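Local coordinates for protein putative dehydrogenase (Amycolatopsis orientalis, PDB 5A9T) that reduces cyclic imines to amines stereoselectively, drawing on NADPH as its cofactor, at residues E267-A275 with Y282-R290; S133-F144 with L154-G165. All coordinates share one frame; numbering follows the deposited sequence.

Contact 1. Residues E267-A275 with Y282-R290; sequences ELLDRAVAA and YYSVIELWR. With CA (calcium ion), chain C; YLG ((1R)-1-methyl-1,2,3,4-tetrahydroisoquinoline), chain B.
L288 lies against the end of helix 260-274 with a methyl on each of two alanines: CD1 is 3.7 Å from A272 CB, and CD2 is 3.9 Å from A275 CB. Small alanines suit this spot because they let the 3-10 backbone come close. Near the chain's C-terminus W289 CZ2 meets L268 CD2 at 3.8 Å, the two side chains lying square across each other. The R271 guanidinium carries L288 CB over one face, while NH1 lies 3.6 Å from W289 NE1 at the indole edge; both are N-H donors, not hydrogen-bonded, and NE1 has no partner in the model. R271 CG is trans to its own N (chi1 -168°), and the extended chain reaches E260 and D258 of the second subunit, its salt-bridge partners. L269 CD2 touches Y282 CE2 at 3.7 Å. C11 of the bound amine sits 3.6 Å above the centre of the Y282 ring, whose hydroxyl bonds to N183 of the second subunit. R290 O (2.4 Å) and OXT bind calcium with two waters and G256 O of the second subunit, bridging the subunits. In this C-terminal helical domain the 3-10 tail thus lines the amine pocket at one end and binds calcium at the other, both ends meeting the second subunit.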
loop_
_atom_site.group_PDB
_atom_site.type_symbol
_atom_site.label_atom_id
_atom_site.label_comp_id
_atom_site.label_asym_id
_atom_site.label_seq_id
_atom_site.Cartn_x
_atom_site.Cartn_y
_atom_site.Cartn_z
ATOM N N GLU A 267 9.776 -15.782 1.679
ATOM C CA GLU A 267 9.790 -16.599 2.918
ATOM C C GLU A 267 8.486 -16.656 3.671
ATOM O O GLU A 267 8.236 -17.719 4.299
ATOM C CB GLU A 267 10.853 -16.051 3.904
ATOM C CG GLU A 267 12.234 -16.433 3.410
ATOM C CD GLU A 267 13.395 -15.710 4.133
ATOM O OE1 GLU A 267 13.127 -14.905 5.025
ATOM O OE2 GLU A 267 14.544 -15.935 3.697
ATOM N N LEU A 268 7.700 -15.598 3.717
ATOM C CA LEU A 268 6.408 -15.668 4.345
ATOM C C LEU A 268 5.586 -16.741 3.650
ATOM O O LEU A 268 4.872 -17.489 4.395
ATOM C CB LEU A 268 5.505 -14.420 4.386
ATOM C CG LEU A 268 6.103 -13.215 5.156
ATOM C CD1 LEU A 268 5.499 -11.846 4.770
ATOM C CD2 LEU A 268 5.971 -13.466 6.676
ATOM N N LEU A 269 5.697 -16.846 2.314
ATOM C CA LEU A 269 4.951 -17.850 1.535
ATOM C C LEU A 269 5.468 -19.248 1.765
ATOM O O LEU A 269 4.707 -20.205 1.813
ATOM C CB LEU A 269 4.850 -17.495 0.076
ATOM C CG LEU A 269 4.221 -16.101 -0.237
ATOM C CD1 LEU A 269 3.990 -16.012 -1.695
ATOM C CD2 LEU A 269 2.983 -15.869 0.540
ATOM N N ASP A 270 6.760 -19.402 1.792
ATOM C CA ASP A 270 7.348 -20.746 2.125
ATOM C C ASP A 270 6.864 -21.262 3.483
ATOM O O ASP A 270 6.481 -22.478 3.598
ATOM C CB ASP A 270 8.863 -20.518 2.203
ATOM C CG ASP A 270 9.539 -20.251 0.807
ATOM O OD1 ASP A 270 8.984 -20.608 -0.301
ATOM O OD2 ASP A 270 10.697 -19.664 0.834
ATOM N N ARG A 271 6.746 -20.426 4.484
ATOM C CA ARG A 271 6.190 -20.808 5.822
ATOM C C ARG A 271 4.756 -21.360 5.673
ATOM O O ARG A 271 4.332 -22.371 6.258
ATOM C CB ARG A 271 6.216 -19.591 6.779
ATOM C CG ARG A 271 5.969 -19.754 8.285
ATOM C CD ARG A 271 6.183 -18.380 8.958
ATOM N NE ARG A 271 5.384 -18.324 10.173
ATOM C CZ ARG A 271 4.982 -17.209 10.815
ATOM N NH1 ARG A 271 5.284 -15.914 10.409
ATOM N NH2 ARG A 271 4.248 -17.397 11.898
ATOM N N ALA A 272 3.962 -20.673 4.884
ATOM C CA ALA A 272 2.608 -21.057 4.621
ATOM C C ALA A 272 2.503 -22.325 3.819
ATOM O O ALA A 272 1.615 -23.158 4.178
ATOM C CB ALA A 272 1.908 -19.902 3.860
ATOM N N VAL A 273 3.354 -22.550 2.824
ATOM C CA VAL A 273 3.309 -23.770 2.020
ATOM C C VAL A 273 3.718 -24.953 2.981
ATOM O O VAL A 273 3.022 -26.002 3.011
ATOM C CB VAL A 273 4.226 -23.723 0.802
ATOM C CG1 VAL A 273 4.378 -25.121 0.174
ATOM C CG2 VAL A 273 3.679 -22.799 -0.285
ATOM N N ALA A 274 4.701 -24.702 3.866
ATOM C CA ALA A 274 5.034 -25.790 4.889
ATOM C C ALA A 274 3.913 -26.116 5.853
ATOM O O ALA A 274 3.824 -27.260 6.323
ATOM C CB ALA A 274 6.268 -25.419 5.711
ATOM N N ALA A 275 3.128 -25.144 6.263
ATOM C CA ALA A 275 1.974 -25.331 7.075
ATOM C C ALA A 275 0.755 -25.883 6.364
ATOM O O ALA A 275 -0.254 -25.955 7.022
ATOM C CB ALA A 275 1.620 -24.037 7.813
ATOM N N TYR A 282 -3.761 -16.771 -1.829
ATOM C CA TYR A 282 -2.662 -15.998 -1.250
ATOM C C TYR A 282 -3.006 -15.567 0.150
ATOM O O TYR A 282 -2.224 -15.572 1.067
ATOM C CB TYR A 282 -2.418 -14.774 -2.139
ATOM C CG TYR A 282 -1.255 -13.964 -1.599
ATOM C CD1 TYR A 282 -1.405 -12.995 -0.618
ATOM C CD2 TYR A 282 0.022 -14.153 -2.116
ATOM C CE1 TYR A 282 -0.340 -12.327 -0.080
ATOM C CE2 TYR A 282 1.079 -13.469 -1.621
ATOM C CZ TYR A 282 0.938 -12.590 -0.546
ATOM O OH TYR A 282 2.048 -11.921 -0.083
ATOM N N TYR A 283 -4.259 -15.110 0.318
ATOM C CA TYR A 283 -4.735 -14.430 1.539
ATOM C C TYR A 283 -4.772 -15.325 2.744
ATOM O O TYR A 283 -4.757 -14.856 3.856
ATOM C CB TYR A 283 -6.108 -13.777 1.249
ATOM C CG TYR A 283 -6.060 -12.969 0.014
ATOM C CD1 TYR A 283 -5.388 -11.732 -0.030
ATOM C CD2 TYR A 283 -6.534 -13.458 -1.207
ATOM C CE1 TYR A 283 -5.229 -11.054 -1.221
ATOM C CE2 TYR A 283 -6.360 -12.739 -2.400
ATOM C CZ TYR A 283 -5.710 -11.569 -2.393
ATOM O OH TYR A 283 -5.560 -10.852 -3.533
ATOM N N SER A 284 -4.713 -16.680 2.525
ATOM C CA SER A 284 -4.603 -17.615 3.598
ATOM C C SER A 284 -3.343 -17.469 4.482
ATOM O O SER A 284 -3.360 -17.914 5.621
ATOM C CB SER A 284 -4.672 -19.040 3.093
ATOM O OG SER A 284 -3.501 -19.385 2.378
ATOM N N VAL A 285 -2.365 -16.743 3.944
ATOM C CA VAL A 285 -1.122 -16.434 4.733
ATOM C C VAL A 285 -1.449 -15.755 6.024
ATOM O O VAL A 285 -0.778 -15.941 7.022
ATOM C CB VAL A 285 -0.138 -15.679 3.853
ATOM C CG1 VAL A 285 -0.563 -14.240 3.652
ATOM C CG2 VAL A 285 1.238 -15.726 4.459
ATOM N N ILE A 286 -2.604 -15.021 6.084
ATOM C CA ILE A 286 -2.990 -14.404 7.294
ATOM C C ILE A 286 -3.199 -15.386 8.469
ATOM O O ILE A 286 -3.048 -15.043 9.669
ATOM C CB ILE A 286 -4.245 -13.502 7.145
ATOM C CG1 ILE A 286 -4.432 -12.501 8.352
ATOM C CG2 ILE A 286 -5.513 -14.359 6.954
ATOM C CD1 ILE A 286 -5.626 -11.576 8.102
ATOM N N GLU A 287 -3.561 -16.647 8.160
ATOM C CA GLU A 287 -3.806 -17.597 9.275
ATOM C C GLU A 287 -2.635 -17.991 10.104
ATOM O O GLU A 287 -2.849 -18.234 11.304
ATOM C CB GLU A 287 -4.396 -18.854 8.655
ATOM C CG GLU A 287 -5.765 -18.656 8.138
ATOM C CD GLU A 287 -6.780 -18.322 9.216
ATOM O OE1 GLU A 287 -6.763 -19.006 10.299
ATOM O OE2 GLU A 287 -7.570 -17.401 8.980
ATOM N N LEU A 288 -1.464 -17.863 9.566
ATOM C CA LEU A 288 -0.200 -18.047 10.342
ATOM C C LEU A 288 -0.040 -16.906 11.330
ATOM O O LEU A 288 0.848 -17.012 12.191
ATOM C CB LEU A 288 0.985 -17.978 9.382
ATOM C CG LEU A 288 1.206 -18.961 8.256
ATOM C CD1 LEU A 288 2.149 -18.356 7.201
ATOM C CD2 LEU A 288 1.731 -20.247 8.863
ATOM N N TRP A 289 -0.745 -15.777 11.145
ATOM C CA TRP A 289 -0.462 -14.574 11.994
ATOM C C TRP A 289 -1.499 -14.266 13.018
ATOM O O TRP A 289 -1.239 -13.455 13.919
ATOM C CB TRP A 289 -0.256 -13.341 11.097
ATOM C CG TRP A 289 0.737 -13.504 10.004
ATOM C CD1 TRP A 289 1.757 -14.424 9.972
ATOM C CD2 TRP A 289 0.843 -12.766 8.816
ATOM N NE1 TRP A 289 2.476 -14.278 8.814
ATOM C CE2 TRP A 289 1.939 -13.289 8.055
ATOM C CE3 TRP A 289 0.119 -11.705 8.255
ATOM C CZ2 TRP A 289 2.249 -12.814 6.777
ATOM C CZ3 TRP A 289 0.472 -11.215 7.067
ATOM C CH2 TRP A 289 1.479 -11.763 6.278
ATOM N N ARG A 290 -2.723 -14.782 12.864
ATOM C CA ARG A 290 -3.816 -14.428 13.744
ATOM C C ARG A 290 -3.497 -14.833 15.163
ATOM O O ARG A 290 -4.025 -14.074 16.072
ATOM C CB ARG A 290 -5.135 -15.106 13.307
ATOM C CG ARG A 290 -5.674 -14.629 12.050
ATOM C CD ARG A 290 -7.013 -15.285 11.774
ATOM N NE ARG A 290 -7.616 -15.071 10.479
ATOM C CZ ARG A 290 -8.208 -13.909 10.151
ATOM N NH1 ARG A 290 -8.161 -12.857 11.003
ATOM N NH2 ARG A 290 -8.771 -13.825 8.953
ATOM O OXT ARG A 290 -2.723 -15.737 15.532
HETATM CA CA CA C . -3.462 -15.330 18.001
HETATM C C4 YLG B . 0.332 -10.218 -7.245
HETATM C C14 YLG B . -0.263 -10.455 -6.007
HETATM C C5 YLG B . -1.418 -11.262 -5.790
HETATM C C6 YLG B . -2.023 -11.477 -4.581
HETATM C C11 YLG B . -1.389 -10.841 -3.544
HETATM C C8 YLG B . -3.519 -11.319 -7.159
HETATM C C10 YLG B . -2.112 -11.934 -6.896
HETATM C C12 YLG B . -0.241 -10.027 -3.714
HETATM C C13 YLG B . 0.379 -9.825 -4.940
HETATM N N2 YLG B . -1.271 -11.875 -8.095
HETATM C C3 YLG B . -0.550 -10.683 -8.471
HETATM O O HOH W 1 -3.122 -16.027 20.236
HETATM O O HOH W 2 -4.646 -13.363 18.992
#

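Contact 2. Residues S133-F144 with L154-G165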
loop_
_atom_site.group_PDB
_atom_site.type_symbol
_atom_site.label_atom_id
_atom_site.label_comp_id
_atom_site.label_asym_id
_atom_site.label_seq_id
_atom_site.Cartn_x
_atom_site.Cartn_y
_atom_site.Cartn_z
ATOM N N SER A 133 -6.939 16.059 8.853
ATOM C CA SER A 133 -6.662 15.493 10.128
ATOM C C SER A 133 -7.800 14.604 10.555
ATOM O O SER A 133 -8.977 14.900 10.290
ATOM C CB SER A 133 -6.516 16.606 11.118
ATOM O OG SER A 133 -6.390 16.118 12.487
ATOM N N VAL A 134 -7.425 13.407 11.028
ATOM C CA VAL A 134 -8.363 12.336 11.459
ATOM C C VAL A 134 -7.896 11.900 12.811
ATOM O O VAL A 134 -6.715 11.644 13.019
ATOM C CB VAL A 134 -8.381 11.118 10.500
ATOM C CG1 VAL A 134 -9.205 9.977 11.020
ATOM C CG2 VAL A 134 -8.918 11.619 9.177
ATOM N N PHE A 135 -8.835 11.780 13.741
ATOM C CA PHE A 135 -8.570 11.219 15.077
ATOM C C PHE A 135 -9.518 10.066 15.289
ATOM O O PHE A 135 -10.729 10.184 14.998
ATOM C CB PHE A 135 -8.875 12.254 16.177
ATOM C CG PHE A 135 -7.876 13.371 16.404
ATOM C CD1 PHE A 135 -7.225 14.027 15.374
ATOM C CD2 PHE A 135 -7.662 13.826 17.654
ATOM C CE1 PHE A 135 -6.313 15.045 15.581
ATOM C CE2 PHE A 135 -6.726 14.820 17.825
ATOM C CZ PHE A 135 -6.086 15.456 16.816
ATOM N N LEU A 136 -8.979 8.901 15.670
ATOM C CA LEU A 136 -9.771 7.711 15.942
ATOM C C LEU A 136 -10.044 7.606 17.457
ATOM O O LEU A 136 -9.117 7.831 18.238
ATOM C CB LEU A 136 -9.089 6.444 15.489
ATOM C CG LEU A 136 -8.633 6.466 14.011
ATOM C CD1 LEU A 136 -7.946 5.139 13.706
ATOM C CD2 LEU A 136 -9.764 6.685 13.045
ATOM N N TYR A 137 -11.269 7.368 17.838
ATOM C CA TYR A 137 -11.656 7.284 19.217
ATOM C C TYR A 137 -12.318 5.947 19.594
ATOM O O TYR A 137 -12.998 5.323 18.805
ATOM C CB TYR A 137 -12.632 8.414 19.587
ATOM C CG TYR A 137 -12.088 9.793 19.461
ATOM C CD1 TYR A 137 -11.401 10.406 20.462
ATOM C CD2 TYR A 137 -12.242 10.553 18.264
ATOM C CE1 TYR A 137 -10.852 11.661 20.319
ATOM C CE2 TYR A 137 -11.751 11.794 18.129
ATOM C CZ TYR A 137 -11.052 12.375 19.147
ATOM O OH TYR A 137 -10.535 13.629 19.069
ATOM N N SER A 138 -12.154 5.604 20.846
ATOM C CA SER A 138 -12.776 4.430 21.421
ATOM C C SER A 138 -13.047 4.651 22.912
ATOM O O SER A 138 -12.251 5.233 23.628
ATOM C CB SER A 138 -11.923 3.131 21.068
ATOM O OG SER A 138 -10.690 3.193 21.596
ATOM N N GLY A 139 -14.168 4.078 23.338
ATOM C CA GLY A 139 -14.622 4.266 24.749
ATOM C C GLY A 139 -16.036 4.713 24.707
ATOM O O GLY A 139 -16.792 4.516 23.815
ATOM N N SER A 140 -16.350 5.499 25.742
ATOM C CA SER A 140 -17.751 5.905 25.881
ATOM C C SER A 140 -18.437 6.586 24.685
ATOM O O SER A 140 -18.000 7.603 24.227
ATOM C CB SER A 140 -17.804 6.806 27.084
ATOM O OG SER A 140 -19.098 7.412 27.187
ATOM N N ALA A 141 -19.501 5.970 24.213
ATOM C CA ALA A 141 -20.310 6.528 23.192
ATOM C C ALA A 141 -20.986 7.858 23.625
ATOM O O ALA A 141 -21.154 8.762 22.837
ATOM C CB ALA A 141 -21.352 5.580 22.672
ATOM N N GLU A 142 -21.339 7.914 24.896
ATOM C CA GLU A 142 -21.965 9.144 25.444
ATOM C C GLU A 142 -21.033 10.296 25.470
ATOM O O GLU A 142 -21.381 11.416 25.099
ATOM C CB GLU A 142 -22.480 8.874 26.888
ATOM C CG GLU A 142 -23.624 7.875 27.009
ATOM C CD GLU A 142 -23.262 6.448 26.595
ATOM O OE1 GLU A 142 -22.148 5.906 26.934
ATOM O OE2 GLU A 142 -24.073 5.959 25.815
ATOM N N VAL A 143 -19.785 10.027 25.873
ATOM C CA VAL A 143 -18.769 11.051 25.864
ATOM C C VAL A 143 -18.482 11.564 24.454
ATOM O O VAL A 143 -18.355 12.703 24.172
ATOM C CB VAL A 143 -17.379 10.708 26.567
ATOM C CG1 VAL A 143 -16.280 11.681 26.301
ATOM C CG2 VAL A 143 -17.580 10.423 28.078
ATOM N N PHE A 144 -18.332 10.589 23.545
ATOM C CA PHE A 144 -18.162 10.945 22.199
ATOM C C PHE A 144 -19.305 11.857 21.658
ATOM O O PHE A 144 -19.024 12.853 21.035
ATOM C CB PHE A 144 -17.978 9.671 21.259
ATOM C CG PHE A 144 -17.687 9.972 19.832
ATOM C CD1 PHE A 144 -16.413 10.214 19.433
ATOM C CD2 PHE A 144 -18.691 9.980 18.902
ATOM C CE1 PHE A 144 -16.094 10.469 18.123
ATOM C CE2 PHE A 144 -18.427 10.341 17.605
ATOM C CZ PHE A 144 -17.122 10.569 17.202
ATOM N N LEU A 154 -10.266 19.488 16.143
ATOM C CA LEU A 154 -8.963 18.959 16.117
ATOM C C LEU A 154 -8.726 18.149 14.804
ATOM O O LEU A 154 -7.575 18.037 14.321
ATOM C CB LEU A 154 -8.724 18.044 17.305
ATOM C CG LEU A 154 -8.961 18.694 18.705
ATOM C CD1 LEU A 154 -8.815 17.696 19.820
ATOM C CD2 LEU A 154 -7.989 19.836 18.924
ATOM N N GLY A 155 -9.741 17.468 14.375
ATOM C CA GLY A 155 -9.666 16.557 13.211
ATOM C C GLY A 155 -10.964 15.824 13.093
ATOM O O GLY A 155 -11.804 15.801 14.025
ATOM N N ASP A 156 -11.252 15.182 11.973
ATOM C CA ASP A 156 -12.412 14.441 11.768
ATOM C C ASP A 156 -12.514 13.328 12.807
ATOM O O ASP A 156 -11.663 12.452 12.805
ATOM C CB ASP A 156 -12.465 13.769 10.384
ATOM C CG ASP A 156 -13.791 13.134 10.087
ATOM O OD1 ASP A 156 -14.822 13.579 10.617
ATOM O OD2 ASP A 156 -13.844 12.179 9.231
ATOM N N PRO A 157 -13.551 13.299 13.651
ATOM C CA PRO A 157 -13.556 12.353 14.729
ATOM C C PRO A 157 -14.310 11.080 14.314
ATOM O O PRO A 157 -15.429 11.151 13.811
ATOM C CB PRO A 157 -14.310 13.090 15.815
ATOM C CG PRO A 157 -15.238 13.980 15.098
ATOM C CD PRO A 157 -14.576 14.357 13.828
ATOM N N VAL A 158 -13.737 9.910 14.510
ATOM C CA VAL A 158 -14.291 8.611 14.196
ATOM C C VAL A 158 -14.373 7.767 15.443
ATOM O O VAL A 158 -13.405 7.526 16.096
ATOM C CB VAL A 158 -13.420 7.856 13.151
ATOM C CG1 VAL A 158 -14.045 6.504 12.899
ATOM C CG2 VAL A 158 -13.365 8.629 11.867
ATOM N N HIS A 159 -15.566 7.329 15.863
ATOM C CA HIS A 159 -15.750 6.479 16.967
ATOM C C HIS A 159 -15.775 5.051 16.503
ATOM O O HIS A 159 -16.739 4.638 15.814
ATOM C CB HIS A 159 -17.067 6.868 17.696
ATOM C CG HIS A 159 -17.305 6.096 18.937
ATOM N ND1 HIS A 159 -16.657 6.251 20.125
ATOM C CD2 HIS A 159 -18.256 5.151 19.173
ATOM C CE1 HIS A 159 -17.128 5.391 21.034
ATOM N NE2 HIS A 159 -18.084 4.699 20.460
ATOM N N LEU A 160 -14.840 4.319 17.009
ATOM C CA LEU A 160 -14.629 2.924 16.535
ATOM C C LEU A 160 -15.485 1.977 17.271
ATOM O O LEU A 160 -15.814 0.920 16.750
ATOM C CB LEU A 160 -13.215 2.504 16.701
ATOM C CG LEU A 160 -12.198 3.345 15.911
ATOM C CD1 LEU A 160 -10.828 2.999 16.382
ATOM C CD2 LEU A 160 -12.360 3.167 14.416
ATOM N N GLY A 161 -15.822 2.258 18.514
ATOM C CA GLY A 161 -16.475 1.306 19.434
ATOM C C GLY A 161 -16.236 1.633 20.885
ATOM O O GLY A 161 -15.477 2.539 21.223
ATOM N N THR A 162 -16.903 0.867 21.787
ATOM C CA THR A 162 -16.765 1.061 23.215
ATOM C C THR A 162 -15.589 0.565 23.946
ATOM O O THR A 162 -15.198 1.000 25.009
ATOM C CB THR A 162 -18.115 0.675 23.910
ATOM O OG1 THR A 162 -18.300 -0.707 23.614
ATOM C CG2 THR A 162 -19.269 1.412 23.312
ATOM N N GLU A 163 -14.858 -0.455 23.335
ATOM C CA GLU A 163 -13.699 -0.994 23.956
ATOM C C GLU A 163 -12.585 0.029 23.968
ATOM O O GLU A 163 -12.181 0.544 22.891
ATOM C CB GLU A 163 -13.246 -2.269 23.200
ATOM C CG GLU A 163 -12.042 -3.006 23.833
ATOM C CD GLU A 163 -11.502 -4.155 22.957
ATOM O OE1 GLU A 163 -12.231 -4.716 22.099
ATOM O OE2 GLU A 163 -10.335 -4.512 23.113
ATOM N N ALA A 164 -12.015 0.327 25.104
ATOM C CA ALA A 164 -11.144 1.424 25.248
ATOM C C ALA A 164 -9.853 1.334 24.337
ATOM O O ALA A 164 -9.350 2.332 23.824
ATOM C CB ALA A 164 -10.758 1.659 26.705
ATOM N N GLY A 165 -9.357 0.108 24.171
ATOM C CA GLY A 165 -8.112 -0.096 23.426
ATOM C C GLY A 165 -8.293 -0.107 21.892
ATOM O O GLY A 165 -7.240 -0.302 21.228
HETATM O O HOH W 3 -11.033 14.835 16.602
#
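With CG anti to the backbone N in both F144 (chi1 -176°) and H159 (chi1 -176°), the two side chains run antiparallel alongside one another, and H159 CB comes to rest 3.5 Å above the centre of the F144 ring, a CH-pi contact. They belong to a beta-alpha-beta unit: strands 134-139 and 156-161 lie side by side and parallel, connected by helix 141-152, which packs over one face of the pair. Six backbone hydrogen bonds join the strands and their ends; L160 N to Y137 O, 2.8 Å, is nearly straight. Beneath the helix, P157 CB fits between Y137 CE2 at 3.7 Å and F144 CE1 at 3.9 Å; its compact ring gives both aromatics an apolar surface. The opposite face of the strand pair carries L136, whose CD2 meets V158 CB at 3.8 Å, the two lying together with their branches directed alike. G139 has backbone angles that favour glycine, and S140 caps the helix through OG to V143 N. At the start of the strands, L154 CB lies over one face of the F135 ring, and G155 lets S133 approach closely. Here S133 OG donates to L154 O at 2.9 Å, while a water bonded to Y137 OH donates to G155 O.

Contact 2 belongs to the Rossmann-type NADP-binding domain, contact 1 to the C-terminal helical domain; their centres lie about 33 Å apart, and they share no helix or strand. Contact 2 is a regular backbone-bonded strand pair at an edge of the sheet within this chain, partly buried, with D156 and T162 exposed. In contact 1 six of nine touching residues are buried, and no hydrogen bond links its segments: apolar packing joins helix to tail, while R271 and Y282 reach the second subunit and the R290 carboxylate reaches calcium. Both touch that subunit, contact 2 mainly by packing, contact 1 also through salt bridges. Ligand chemistry separates them further, since the bound amine lies directly on contact 1.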